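Local atomic coordinates of tyrosine specific protein phosphatase (Trypanosoma cruzi, PDB entry 4AZ1), a protein that probably removes phosphate from phosphotyrosine residues of other proteins. Residues A[19-24]-A[275-280]; A[237-242]-A[281-286]; A[26-31]-A[262-267]; A[5-10]-A[286-291]. One frame throughout, in Å; residues are numbered along the deposited sequence.

Interaction 1: residues A[19-24]-A[275-280]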
loop_
_atom_site.group_PDB
_atom_site.type_symbol
_atom_site.label_atom_id
_atom_site.label_comp_id
_atom_site.label_asym_id
_atom_site.label_seq_id
_atom_site.Cartn_x
_atom_site.Cartn_y
_atom_site.Cartn_z
ATOM N N GLU A 19 21.046 37.374 8.902
ATOM C CA GLU A 19 21.955 36.869 9.916
ATOM C C GLU A 19 21.245 36.359 11.175
ATOM O O GLU A 19 21.688 35.393 11.793
ATOM C CB GLU A 19 22.960 37.963 10.299
ATOM C CG GLU A 19 24.002 38.228 9.220
ATOM C CD GLU A 19 25.027 39.279 9.632
ATOM O OE1 GLU A 19 25.011 39.713 10.810
ATOM O OE2 GLU A 19 25.847 39.666 8.769
ATOM N N ARG A 20 20.174 37.034 11.572
ATOM C CA ARG A 20 19.384 36.588 12.709
ATOM C C ARG A 20 18.704 35.240 12.403
ATOM O O ARG A 20 18.698 34.344 13.251
ATOM C CB ARG A 20 18.330 37.626 13.092
ATOM C CG ARG A 20 17.288 37.068 14.046
ATOM C CD ARG A 20 16.335 38.112 14.584
ATOM N NE ARG A 20 15.110 37.466 15.056
ATOM C CZ ARG A 20 14.122 38.077 15.697
ATOM N NH1 ARG A 20 14.205 39.370 15.970
ATOM N NH2 ARG A 20 13.050 37.383 16.069
ATOM N N VAL A 21 18.148 35.098 11.203
ATOM C CA VAL A 21 17.526 33.824 10.830
ATOM C C VAL A 21 18.560 32.702 10.871
ATOM O O VAL A 21 18.334 31.672 11.505
ATOM C CB VAL A 21 16.830 33.858 9.448
ATOM C CG1 VAL A 21 16.190 32.484 9.136
ATOM C CG2 VAL A 21 15.756 34.929 9.422
ATOM N N GLN A 22 19.701 32.904 10.220
ATOM C CA GLN A 22 20.749 31.885 10.235
ATOM C C GLN A 22 21.164 31.536 11.672
ATOM O O GLN A 22 21.268 30.358 12.026
ATOM C CB GLN A 22 21.960 32.319 9.400
ATOM C CG GLN A 22 23.103 31.290 9.388
ATOM C CD GLN A 22 22.716 29.948 8.731
ATOM O OE1 GLN A 22 22.715 29.823 7.502
ATOM N NE2 GLN A 22 22.398 28.944 9.555
ATOM N N ARG A 23 21.364 32.560 12.501
ATOM C CA ARG A 23 21.760 32.364 13.899
ATOM C C ARG A 23 20.726 31.542 14.687
ATOM O O ARG A 23 21.086 30.623 15.421
ATOM C CB ARG A 23 21.957 33.723 14.561
ATOM C CG ARG A 23 22.583 33.664 15.938
ATOM C CD ARG A 23 22.704 35.070 16.524
ATOM N NE ARG A 23 21.385 35.644 16.779
ATOM C CZ ARG A 23 20.933 36.766 16.224
ATOM N NH1 ARG A 23 21.703 37.461 15.382
ATOM N NH2 ARG A 23 19.710 37.198 16.525
ATOM N N GLU A 24 19.444 31.872 14.530
ATOM C CA GLU A 24 18.388 31.138 15.221
ATOM C C GLU A 24 18.291 29.695 14.742
ATOM O O GLU A 24 18.118 28.779 15.545
ATOM C CB GLU A 24 17.029 31.822 15.019
ATOM C CG GLU A 24 16.822 33.054 15.902
ATOM C CD GLU A 24 15.500 33.753 15.594
ATOM O OE1 GLU A 24 14.680 33.209 14.801
ATOM O OE2 GLU A 24 15.277 34.843 16.157
ATOM N N GLU A 275 16.433 27.573 4.953
ATOM C CA GLU A 275 15.532 28.390 4.145
ATOM C C GLU A 275 14.083 28.054 4.455
ATOM O O GLU A 275 13.206 28.888 4.249
ATOM C CB GLU A 275 15.822 28.264 2.639
ATOM C CG GLU A 275 15.453 26.931 2.052
ATOM C CD GLU A 275 16.516 25.872 2.280
ATOM O OE1 GLU A 275 17.534 26.166 2.962
ATOM O OE2 GLU A 275 16.327 24.748 1.763
ATOM N N GLN A 276 13.824 26.856 4.984
ATOM C CA GLN A 276 12.450 26.520 5.369
ATOM C C GLN A 276 12.047 27.294 6.629
ATOM O O GLN A 276 10.899 27.682 6.771
ATOM C CB GLN A 276 12.278 25.001 5.565
ATOM C CG GLN A 276 12.289 24.210 4.234
ATOM C CD GLN A 276 12.619 22.740 4.448
ATOM O OE1 GLN A 276 12.858 22.318 5.585
ATOM N NE2 GLN A 276 12.655 21.959 3.360
ATOM N N TYR A 277 12.998 27.515 7.531
ATOM C CA TYR A 277 12.754 28.301 8.740
ATOM C C TYR A 277 12.568 29.770 8.345
ATOM O O TYR A 277 11.686 30.486 8.856
ATOM C CB TYR A 277 13.944 28.127 9.705
ATOM C CG TYR A 277 13.827 28.883 11.018
ATOM C CD1 TYR A 277 12.912 28.490 11.999
ATOM C CD2 TYR A 277 14.648 29.969 11.287
ATOM C CE1 TYR A 277 12.811 29.182 13.214
ATOM C CE2 TYR A 277 14.555 30.669 12.496
ATOM C CZ TYR A 277 13.636 30.261 13.455
ATOM O OH TYR A 277 13.547 30.944 14.656
ATOM N N PHE A 278 13.403 30.210 7.412
ATOM C CA PHE A 278 13.277 31.547 6.847
ATOM C C PHE A 278 11.869 31.801 6.286
ATOM O O PHE A 278 11.291 32.869 6.523
ATOM C CB PHE A 278 14.323 31.736 5.760
ATOM C CG PHE A 278 14.924 33.095 5.753
ATOM C CD1 PHE A 278 14.113 34.226 5.873
ATOM C CD2 PHE A 278 16.300 33.257 5.651
ATOM C CE1 PHE A 278 14.673 35.504 5.876
ATOM C CE2 PHE A 278 16.873 34.533 5.659
ATOM C CZ PHE A 278 16.058 35.658 5.770
ATOM N N VAL A 279 11.304 30.819 5.578
ATOM C CA VAL A 279 9.971 30.997 4.977
ATOM C C VAL A 279 8.901 31.397 6.018
ATOM O O VAL A 279 8.004 32.186 5.711
ATOM C CB VAL A 279 9.531 29.765 4.121
ATOM C CG1 VAL A 279 8.096 29.950 3.581
ATOM C CG2 VAL A 279 10.478 29.565 2.945
ATOM N N ILE A 280 9.009 30.905 7.253
ATOM C CA ILE A 280 8.025 31.307 8.258
ATOM C C ILE A 280 8.091 32.821 8.503
ATOM O O ILE A 280 7.053 33.474 8.540
ATOM C CB ILE A 280 8.143 30.530 9.588
ATOM C CG1 ILE A 280 8.103 29.021 9.334
ATOM C CG2 ILE A 280 7.010 30.944 10.565
ATOM C CD1 ILE A 280 8.566 28.195 10.528
#
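V21 and E24 of helix 14-30 meet Y277 and F278 of helix 274-288. The axes of the two short segments come within 9.7 Å and their directions differ by 122°. R20, the first residue concerned, does not touch 275-280. It lies alongside E24 one turn on, and its NE forms a salt bridge with E24 OE2 at 2.8 Å. Its NH1 has a second acid partner, D253.

V21 fills the middle of the contact. CG2 sits over the centre of the F278 ring, 3.7 Å from the centroid, a CH-pi contact. With CG1 anti to the backbone N (chi1 -179°), the methyls divide the work: CG1 meets both aromatic residues, CG2 the face of F278. CG1 lies 3.6 Å from F278 CD2 and 3.7 Å from Y277 CD2, the latter at the ring edge.

One turn later, E24 closes the contact. Y277 OH donates to E24 OE1 at 2.5 Å. The hydroxyl comes from above the carboxylate plane, while OE1 lies in the plane of the tyrosine ring, at its edge. The two planes are 72° apart. OE1 also bonds the hydroxyl of Y281, one turn further along helix 274-288.

The E24 carboxylate is therefore gripped at both oxygens, by an arginine and two tyrosines. R20 probably helps to keep it charged, as an acceptor for both hydroxyls. The contact thus joins a hydrogen-bonded carboxylate to valine-aromatic packing.

Interaction 2: residues A[237-242]-A[281-286]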
loop_
_atom_site.group_PDB
_atom_site.type_symbol
_atom_site.label_atom_id
_atom_site.label_comp_id
_atom_site.label_asym_id
_atom_site.label_seq_id
_atom_site.Cartn_x
_atom_site.Cartn_y
_atom_site.Cartn_z
ATOM N N ILE A 237 3.156 24.128 9.028
ATOM C CA ILE A 237 2.539 24.092 10.349
ATOM C C ILE A 237 3.046 25.279 11.187
ATOM O O ILE A 237 2.272 25.915 11.907
ATOM C CB ILE A 237 2.779 22.734 11.057
ATOM C CG1 ILE A 237 2.099 21.607 10.270
ATOM C CG2 ILE A 237 2.226 22.765 12.477
ATOM C CD1 ILE A 237 2.528 20.187 10.674
ATOM N N GLY A 238 4.326 25.611 11.042
ATOM C CA GLY A 238 4.896 26.748 11.758
ATOM C C GLY A 238 4.292 28.079 11.335
ATOM O O GLY A 238 4.000 28.949 12.171
ATOM N N ALA A 239 4.107 28.245 10.030
ATOM C CA ALA A 239 3.504 29.463 9.502
ATOM C C ALA A 239 2.066 29.594 9.993
ATOM O O ALA A 239 1.631 30.691 10.364
ATOM C CB ALA A 239 3.558 29.482 7.969
ATOM N N TYR A 240 1.328 28.483 9.981
ATOM C CA TYR A 240 -0.037 28.474 10.516
ATOM C C TYR A 240 -0.025 28.974 11.956
ATOM O O TYR A 240 -0.804 29.858 12.328
ATOM C CB TYR A 240 -0.651 27.072 10.484
ATOM C CG TYR A 240 -1.929 26.981 11.307
ATOM C CD1 TYR A 240 -3.150 27.402 10.783
ATOM C CD2 TYR A 240 -1.916 26.487 12.617
ATOM C CE1 TYR A 240 -4.332 27.343 11.545
ATOM C CE2 TYR A 240 -3.091 26.423 13.383
ATOM C CZ TYR A 240 -4.293 26.849 12.835
ATOM O OH TYR A 240 -5.449 26.780 13.581
ATOM N N ALA A 241 0.843 28.378 12.770
ATOM C CA ALA A 241 0.934 28.753 14.182
ATOM C C ALA A 241 1.303 30.218 14.323
ATOM O O ALA A 241 0.615 30.979 15.002
ATOM C CB ALA A 241 1.942 27.886 14.900
ATOM N N ALA A 242 2.392 30.614 13.671
ATOM C CA ALA A 242 2.842 31.991 13.766
ATOM C C ALA A 242 1.757 32.977 13.342
ATOM O O ALA A 242 1.575 34.016 13.987
ATOM C CB ALA A 242 4.134 32.204 12.958
ATOM N N TYR A 281 9.288 33.389 8.634
ATOM C CA TYR A 281 9.402 34.848 8.741
ATOM C C TYR A 281 8.839 35.567 7.509
ATOM O O TYR A 281 8.207 36.621 7.634
ATOM C CB TYR A 281 10.856 35.284 8.964
ATOM C CG TYR A 281 11.336 35.174 10.397
ATOM C CD1 TYR A 281 11.089 36.185 11.308
ATOM C CD2 TYR A 281 12.055 34.061 10.832
ATOM C CE1 TYR A 281 11.531 36.092 12.630
ATOM C CE2 TYR A 281 12.497 33.958 12.136
ATOM C CZ TYR A 281 12.238 34.984 13.033
ATOM O OH TYR A 281 12.685 34.889 14.344
ATOM N N LEU A 282 9.104 35.018 6.324
ATOM C CA LEU A 282 8.629 35.619 5.074
ATOM C C LEU A 282 7.102 35.658 5.000
ATOM O O LEU A 282 6.525 36.633 4.521
ATOM C CB LEU A 282 9.167 34.848 3.862
ATOM C CG LEU A 282 10.686 34.869 3.743
ATOM C CD1 LEU A 282 11.169 34.077 2.515
ATOM C CD2 LEU A 282 11.182 36.299 3.710
ATOM N N THR A 283 6.445 34.596 5.456
ATOM C CA THR A 283 4.981 34.604 5.433
ATOM C C THR A 283 4.444 35.660 6.404
ATOM O O THR A 283 3.427 36.295 6.132
ATOM C CB THR A 283 4.352 33.215 5.739
ATOM O OG1 THR A 283 4.441 32.930 7.141
ATOM C CG2 THR A 283 5.054 32.132 4.970
ATOM N N LEU A 284 5.131 35.853 7.530
ATOM C CA LEU A 284 4.680 36.850 8.502
ATOM C C LEU A 284 4.813 38.228 7.881
ATOM O O LEU A 284 3.888 39.045 7.939
ATOM C CB LEU A 284 5.483 36.772 9.807
ATOM C CG LEU A 284 5.124 35.618 10.753
ATOM C CD1 LEU A 284 6.115 35.548 11.896
ATOM C CD2 LEU A 284 3.689 35.753 11.306
ATOM N N MET A 285 5.960 38.470 7.258
ATOM C CA MET A 285 6.204 39.738 6.594
ATOM C C MET A 285 5.165 40.025 5.507
ATOM O O MET A 285 4.596 41.117 5.475
ATOM C CB MET A 285 7.626 39.782 6.033
ATOM C CG MET A 285 8.697 39.740 7.120
ATOM S SD MET A 285 10.370 39.570 6.445
ATOM C CE MET A 285 10.634 41.254 5.828
ATOM N N CYS A 286 4.909 39.057 4.628
ATOM C CA CYS A 286 3.889 39.240 3.592
ATOM C C CYS A 286 2.515 39.569 4.180
ATOM O O CYS A 286 1.849 40.495 3.716
ATOM C CB CYS A 286 3.786 38.010 2.690
ATOM S SG CYS A 286 5.235 37.762 1.656
#
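A239 and A242 of helix 232-247 pack against T283 and L284 of helix 274-288. The CA atoms of A239 and T283 are 6.7 Å apart, so the backbones run close. Small alanine side chains on one helix allow this.

The apolar part is carried by A242 and L284. The fork of the leucine sits at the alanine methyl: A242 CB is 3.9 Å from L284 CD2 and 4.0 Å from CD1. CD2 also rests 3.8 Å from the carbonyl oxygen A242 O. L284 has CG anti to its carbonyl carbon (chi1 -77°), which brings the branch across to the other helix although its CB does not point straight there. V256 of helix 255-266 also touches L284.

The second kind of contact is van der Waals touching at a polar atom. T283 OG1 lies 3.7 Å from A239 CB. The hydroxyl is not stranded there. It sits between the backbone N and the carbonyl carbon (chi1 76°), and it is hydrogen-bonded to I280 O in the preceding turn. Its polar need is met within its own helix, and it can face a methyl group. L206 of helix 203-215 touches T283 as well.

This is close helix-helix packing made possible by alanines. It belongs to the group of helices that follows strand 222-225 in the phosphatase domain and lies on one side of the central mixed sheet.

Interaction 3: residues A[26-31]-A[262-267]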
loop_
_atom_site.group_PDB
_atom_site.type_symbol
_atom_site.label_atom_id
_atom_site.label_comp_id
_atom_site.label_asym_id
_atom_site.label_seq_id
_atom_site.Cartn_x
_atom_site.Cartn_y
_atom_site.Cartn_z
ATOM N N SER A 26 20.669 27.825 13.472
ATOM C CA SER A 26 21.814 27.097 14.000
ATOM C C SER A 26 21.621 26.756 15.474
ATOM O O SER A 26 21.956 25.659 15.917
ATOM C CB SER A 26 23.107 27.894 13.804
ATOM O OG SER A 26 23.415 27.995 12.424
ATOM N N LEU A 27 21.063 27.692 16.229
ATOM C CA LEU A 27 20.761 27.448 17.632
ATOM C C LEU A 27 19.745 26.312 17.794
ATOM O O LEU A 27 19.866 25.485 18.703
ATOM C CB LEU A 27 20.277 28.739 18.294
ATOM C CG LEU A 27 19.909 28.718 19.773
ATOM C CD1 LEU A 27 21.134 28.383 20.629
ATOM C CD2 LEU A 27 19.320 30.069 20.172
ATOM N N LEU A 28 18.763 26.242 16.903
ATOM C CA LEU A 28 17.818 25.122 16.935
ATOM C C LEU A 28 18.510 23.777 16.696
ATOM O O LEU A 28 18.247 22.811 17.406
ATOM C CB LEU A 28 16.705 25.307 15.902
ATOM C CG LEU A 28 15.642 26.366 16.175
ATOM C CD1 LEU A 28 14.849 26.633 14.907
ATOM C CD2 LEU A 28 14.707 25.929 17.294
ATOM N N LEU A 29 19.381 23.710 15.691
ATOM C CA LEU A 29 20.119 22.473 15.417
ATOM C C LEU A 29 20.987 22.139 16.619
ATOM O O LEU A 29 21.091 20.983 17.026
ATOM C CB LEU A 29 21.002 22.631 14.181
ATOM C CG LEU A 29 20.298 22.901 12.854
ATOM C CD1 LEU A 29 21.322 22.930 11.733
ATOM C CD2 LEU A 29 19.260 21.826 12.607
ATOM N N ARG A 30 21.596 23.177 17.185
ATOM C CA ARG A 30 22.448 23.060 18.371
ATOM C C ARG A 30 21.741 22.333 19.528
ATOM O O ARG A 30 22.393 21.694 20.348
ATOM C CB ARG A 30 22.937 24.465 18.775
ATOM C CG ARG A 30 23.490 24.634 20.181
ATOM C CD ARG A 30 24.941 24.209 20.280
ATOM N NE ARG A 30 25.542 24.606 21.556
ATOM C CZ ARG A 30 25.305 23.996 22.712
ATOM N NH1 ARG A 30 24.469 22.963 22.759
ATOM N NH2 ARG A 30 25.898 24.420 23.823
ATOM N N GLN A 31 20.408 22.389 19.558
ATOM C CA GLN A 31 19.640 21.781 20.646
ATOM C C GLN A 31 19.298 20.324 20.395
ATOM O O GLN A 31 18.723 19.660 21.270
ATOM C CB GLN A 31 18.337 22.545 20.869
ATOM C CG GLN A 31 18.376 23.504 22.032
ATOM C CD GLN A 31 19.088 24.790 21.696
ATOM O OE1 GLN A 31 18.481 25.726 21.182
ATOM N NE2 GLN A 31 20.383 24.844 21.986
ATOM N N ALA A 262 8.728 24.251 19.909
ATOM C CA ALA A 262 7.652 23.385 20.404
ATOM C C ALA A 262 7.260 22.286 19.408
ATOM O O ALA A 262 6.867 21.190 19.809
ATOM C CB ALA A 262 6.440 24.211 20.802
ATOM N N MET A 263 7.342 22.579 18.114
ATOM C CA MET A 263 7.091 21.549 17.113
ATOM C C MET A 263 8.172 20.477 17.207
ATOM O O MET A 263 7.884 19.284 17.133
ATOM C CB MET A 263 7.092 22.142 15.700
ATOM C CG MET A 263 5.875 22.980 15.355
ATOM S SD MET A 263 5.828 23.366 13.587
ATOM C CE MET A 263 7.441 24.143 13.371
ATOM N N ARG A 264 9.420 20.913 17.359
ATOM C CA ARG A 264 10.554 19.995 17.456
ATOM C C ARG A 264 10.472 19.023 18.637
ATOM O O ARG A 264 10.967 17.896 18.553
ATOM C CB ARG A 264 11.876 20.780 17.491
ATOM C CG ARG A 264 12.430 20.986 16.109
ATOM C CD ARG A 264 13.608 21.949 16.018
ATOM N NE ARG A 264 14.052 22.001 14.621
ATOM C CZ ARG A 264 15.156 21.421 14.162
ATOM N NH1 ARG A 264 15.967 20.784 15.003
ATOM N NH2 ARG A 264 15.463 21.499 12.869
ATOM N N ARG A 265 9.849 19.451 19.732
ATOM C CA ARG A 265 9.683 18.571 20.887
ATOM C C ARG A 265 8.673 17.477 20.581
ATOM O O ARG A 265 8.638 16.448 21.259
ATOM C CB ARG A 265 9.208 19.348 22.124
ATOM C CG ARG A 265 10.254 20.235 22.778
ATOM C CD ARG A 265 9.731 20.835 24.096
ATOM N NE ARG A 265 8.790 21.943 23.889
ATOM C CZ ARG A 265 9.146 23.225 23.778
ATOM N NH1 ARG A 265 10.427 23.583 23.844
ATOM N NH2 ARG A 265 8.220 24.157 23.599
ATOM N N GLN A 266 7.840 17.702 19.572
ATOM C CA GLN A 266 6.756 16.765 19.285
ATOM C C GLN A 266 7.064 15.881 18.077
ATOM O O GLN A 266 6.490 14.808 17.919
ATOM C CB GLN A 266 5.447 17.530 19.080
ATOM C CG GLN A 266 4.945 18.281 20.311
ATOM C CD GLN A 266 3.731 19.134 19.989
ATOM O OE1 GLN A 266 2.620 18.624 19.847
ATOM N NE2 GLN A 266 3.944 20.439 19.852
ATOM N N ARG A 267 7.968 16.348 17.222
ATOM C CA ARG A 267 8.475 15.545 16.106
ATOM C C ARG A 267 9.902 15.991 15.806
ATOM O O ARG A 267 10.125 17.081 15.277
ATOM C CB ARG A 267 7.601 15.705 14.853
ATOM C CG ARG A 267 8.067 14.870 13.643
ATOM C CD ARG A 267 6.968 14.783 12.582
ATOM N NE ARG A 267 7.420 14.206 11.310
ATOM C CZ ARG A 267 7.414 12.906 11.014
ATOM N NH1 ARG A 267 7.001 12.018 11.918
ATOM N NH2 ARG A 267 7.840 12.494 9.819
HETATM O O HOH W 1 16.232 21.565 18.223
#
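L28 and L29 near the end of helix 14-30 meet one long side chain, R264 of helix 255-266. The CA atoms of L28 and R264 are 8.9 Å apart. R264 spans this gap with a chain extended from CG to NE.

The more buried part lies around L28. Its CB stands over one face of the R264 guanidinium, at a loose distance. Its CD2 approaches a single carbon of the arginine chain, R264 CD, at 4.3 Å. The atoms of R264 thus stand rather far off, and the close packing of L28 comes from Y257, V260 and S261 on the same helix 255-266.

The outer side is thinner, though one approach there is shorter. L29 is exposed, and its CB points away from 262-267. CG is anti to the carbonyl carbon (chi1 -63°), and the end of the leucine bends back toward the arginine. CD2 reaches R264 NH2 at 3.8 Å, oblique to the guanidinium plane. A water fills in nearby. It donates to L28 O at 2.5 Å and accepts a weak bond from R264 NH1 at 3.3 Å. The direct distance from L28 O to NH1 is 3.9 Å.

The strong polar partners of R264 lie beyond the two segments. NH2 bonds V271 O, and NH1 makes a salt bridge with E32. These bonds would fix the rotation of the guanidinium. The contact is thus mostly loose apolar packing round an arginine whose N-H groups are used by a carbonyl, an acid and, weakly, a water.

Interaction 4: residues A[5-10]-A[286-291]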
loop_
_atom_site.group_PDB
_atom_site.type_symbol
_atom_site.label_atom_id
_atom_site.label_comp_id
_atom_site.label_asym_id
_atom_site.label_seq_id
_atom_site.Cartn_x
_atom_site.Cartn_y
_atom_site.Cartn_z
ATOM N N ASN A 5 0.600 43.185 18.907
ATOM C CA ASN A 5 1.660 42.417 18.284
ATOM C C ASN A 5 2.976 43.176 18.392
ATOM O O ASN A 5 3.018 44.398 18.208
ATOM C CB ASN A 5 1.318 42.106 16.831
ATOM C CG ASN A 5 0.281 41.003 16.705
ATOM O OD1 ASN A 5 0.209 40.108 17.549
ATOM N ND2 ASN A 5 -0.534 41.067 15.656
ATOM N N CYS A 6 4.037 42.455 18.734
ATOM C CA CYS A 6 5.380 43.019 18.739
ATOM C C CYS A 6 6.215 42.175 17.789
ATOM O O CYS A 6 6.450 40.987 18.045
ATOM C CB CYS A 6 5.971 42.993 20.154
ATOM S SG CYS A 6 7.641 43.712 20.313
ATOM N N PHE A 7 6.636 42.764 16.675
ATOM C CA PHE A 7 7.449 42.035 15.712
ATOM C C PHE A 7 8.621 42.867 15.189
ATOM O O PHE A 7 8.643 43.252 14.016
ATOM C CB PHE A 7 6.577 41.561 14.553
ATOM C CG PHE A 7 7.198 40.469 13.745
ATOM C CD1 PHE A 7 7.563 39.270 14.347
ATOM C CD2 PHE A 7 7.412 40.630 12.386
ATOM C CE1 PHE A 7 8.148 38.249 13.603
ATOM C CE2 PHE A 7 7.983 39.611 11.631
ATOM C CZ PHE A 7 8.354 38.420 12.243
ATOM N N PRO A 8 9.619 43.118 16.052
ATOM C CA PRO A 8 10.735 44.005 15.694
ATOM C C PRO A 8 11.643 43.502 14.559
ATOM O O PRO A 8 12.498 44.267 14.116
ATOM C CB PRO A 8 11.520 44.144 17.009
ATOM C CG PRO A 8 11.091 42.992 17.856
ATOM C CD PRO A 8 9.695 42.651 17.450
ATOM N N PHE A 9 11.445 42.269 14.092
ATOM C CA PHE A 9 12.204 41.717 12.959
ATOM C C PHE A 9 12.156 42.631 11.728
ATOM O O PHE A 9 13.107 42.693 10.934
ATOM C CB PHE A 9 11.639 40.337 12.613
ATOM C CG PHE A 9 12.399 39.605 11.546
ATOM C CD1 PHE A 9 13.514 38.840 11.873
ATOM C CD2 PHE A 9 11.981 39.647 10.219
ATOM C CE1 PHE A 9 14.217 38.142 10.893
ATOM C CE2 PHE A 9 12.679 38.948 9.232
ATOM C CZ PHE A 9 13.804 38.198 9.575
ATOM N N THR A 10 11.046 43.343 11.565
ATOM C CA THR A 10 10.874 44.214 10.403
ATOM C C THR A 10 11.645 45.518 10.546
ATOM O O THR A 10 11.721 46.306 9.598
ATOM C CB THR A 10 9.387 44.554 10.142
ATOM O OG1 THR A 10 8.806 45.102 11.331
ATOM C CG2 THR A 10 8.616 43.306 9.718
ATOM N N CYS A 286 4.909 39.057 4.628
ATOM C CA CYS A 286 3.889 39.240 3.592
ATOM C C CYS A 286 2.515 39.569 4.180
ATOM O O CYS A 286 1.849 40.495 3.716
ATOM C CB CYS A 286 3.786 38.010 2.690
ATOM S SG CYS A 286 5.235 37.762 1.656
ATOM N N ARG A 287 2.100 38.835 5.211
ATOM C CA ARG A 287 0.815 39.120 5.858
ATOM C C ARG A 287 0.794 40.552 6.369
ATOM O O ARG A 287 -0.234 41.231 6.297
ATOM C CB ARG A 287 0.544 38.142 7.005
ATOM C CG ARG A 287 -0.750 38.409 7.772
ATOM C CD ARG A 287 -2.004 38.194 6.901
ATOM N NE ARG A 287 -2.218 36.784 6.564
ATOM C CZ ARG A 287 -2.786 35.900 7.383
ATOM N NH1 ARG A 287 -3.196 36.276 8.590
ATOM N NH2 ARG A 287 -2.949 34.641 7.003
ATOM N N LEU A 288 1.943 41.012 6.856
ATOM C CA LEU A 288 2.075 42.367 7.387
ATOM C C LEU A 288 2.245 43.405 6.284
ATOM O O LEU A 288 2.230 44.601 6.549
ATOM C CB LEU A 288 3.257 42.434 8.359
ATOM C CG LEU A 288 2.994 41.698 9.673
ATOM C CD1 LEU A 288 4.231 41.652 10.562
ATOM C CD2 LEU A 288 1.830 42.356 10.401
ATOM N N GLY A 289 2.406 42.956 5.043
ATOM C CA GLY A 289 2.574 43.894 3.943
ATOM C C GLY A 289 3.977 44.457 3.850
ATOM O O GLY A 289 4.197 45.516 3.250
ATOM N N VAL A 290 4.931 43.748 4.445
ATOM C CA VAL A 290 6.332 44.134 4.353
ATOM C C VAL A 290 6.994 43.432 3.162
ATOM O O VAL A 290 6.853 42.210 2.989
ATOM C CB VAL A 290 7.096 43.822 5.657
ATOM C CG1 VAL A 290 8.556 44.209 5.515
ATOM C CG2 VAL A 290 6.472 44.588 6.829
ATOM N N ASP A 291 7.704 44.206 2.343
ATOM C CA ASP A 291 8.364 43.673 1.150
ATOM C C ASP A 291 9.462 42.658 1.491
ATOM O O ASP A 291 10.315 42.922 2.333
ATOM C CB ASP A 291 8.949 44.810 0.316
ATOM C CG ASP A 291 9.148 44.417 -1.135
ATOM O OD1 ASP A 291 8.168 44.499 -1.916
ATOM O OD2 ASP A 291 10.281 44.028 -1.493
#
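A Schellman motif closes the C-terminal end of helix 274-288, and the N-terminal loop of the chain packs beside it. G289 is the first residue to leave the helix. It has a positive phi of 79°, and its N bonds back to C286 O at 2.9 Å. V290 N likewise bonds back to M285 O. The turn sets L288 and V290, before and after the glycine, toward residues 5-10.

L288 meets F7. Its CD1 comes within 3.8 Å of F7 CD2, at an oblique angle to the ring. F7 has CG anti to the backbone N (chi1 -162°), which carries the ring to the helix, where Y281 and L284 also touch it. F9 CB lies over one face of the ring, toward its rim.

V290 meets T10, methyl to methyl, with V290 CG2 3.8 Å from T10 CG2. The threonine turns its polar branch back to its own segment. T10 OG1 donates to F7 O at 3.3 Å, nearly along the C=O axis, and the weak bond from T10 N ends on the same oxygen. These bonds help to shape the short 3-10 turn of residues 8-10. Both contacts across the segments are apolar, and they lie at the surface.

Around them, N5 is tied to L246 O at the end of helix 232-247 and to L251 N beyond it. F9 stacks on Y281 of helix 274-288. The loop thus lies over the end of helix 274-288 just before the chain enters helix 14-30.

Interactions 1, 2 and 4 all use helix 274-288, at successive levels along it. Interactions 1 and 2 are buried, interaction 3 is partly buried, and interaction 4 is a surface contact. Helix 14-30 serves both 1 and 3, so the N-terminal helix is held at two places. The chemistry changes with position. Interaction 1 combines aromatic packing with a carboxylate held by an arginine and tyrosines, interaction 2 relies on small side chains, interaction 3 on an arginine and a water, and interaction 4 on a few methyl and ring contacts. Y281 joins three of them: its hydroxyl bonds E24 and R20, and its ring meets F7 and F9. Interactions 3 and 4 do not touch; their nearest atoms are about 12 Å apart.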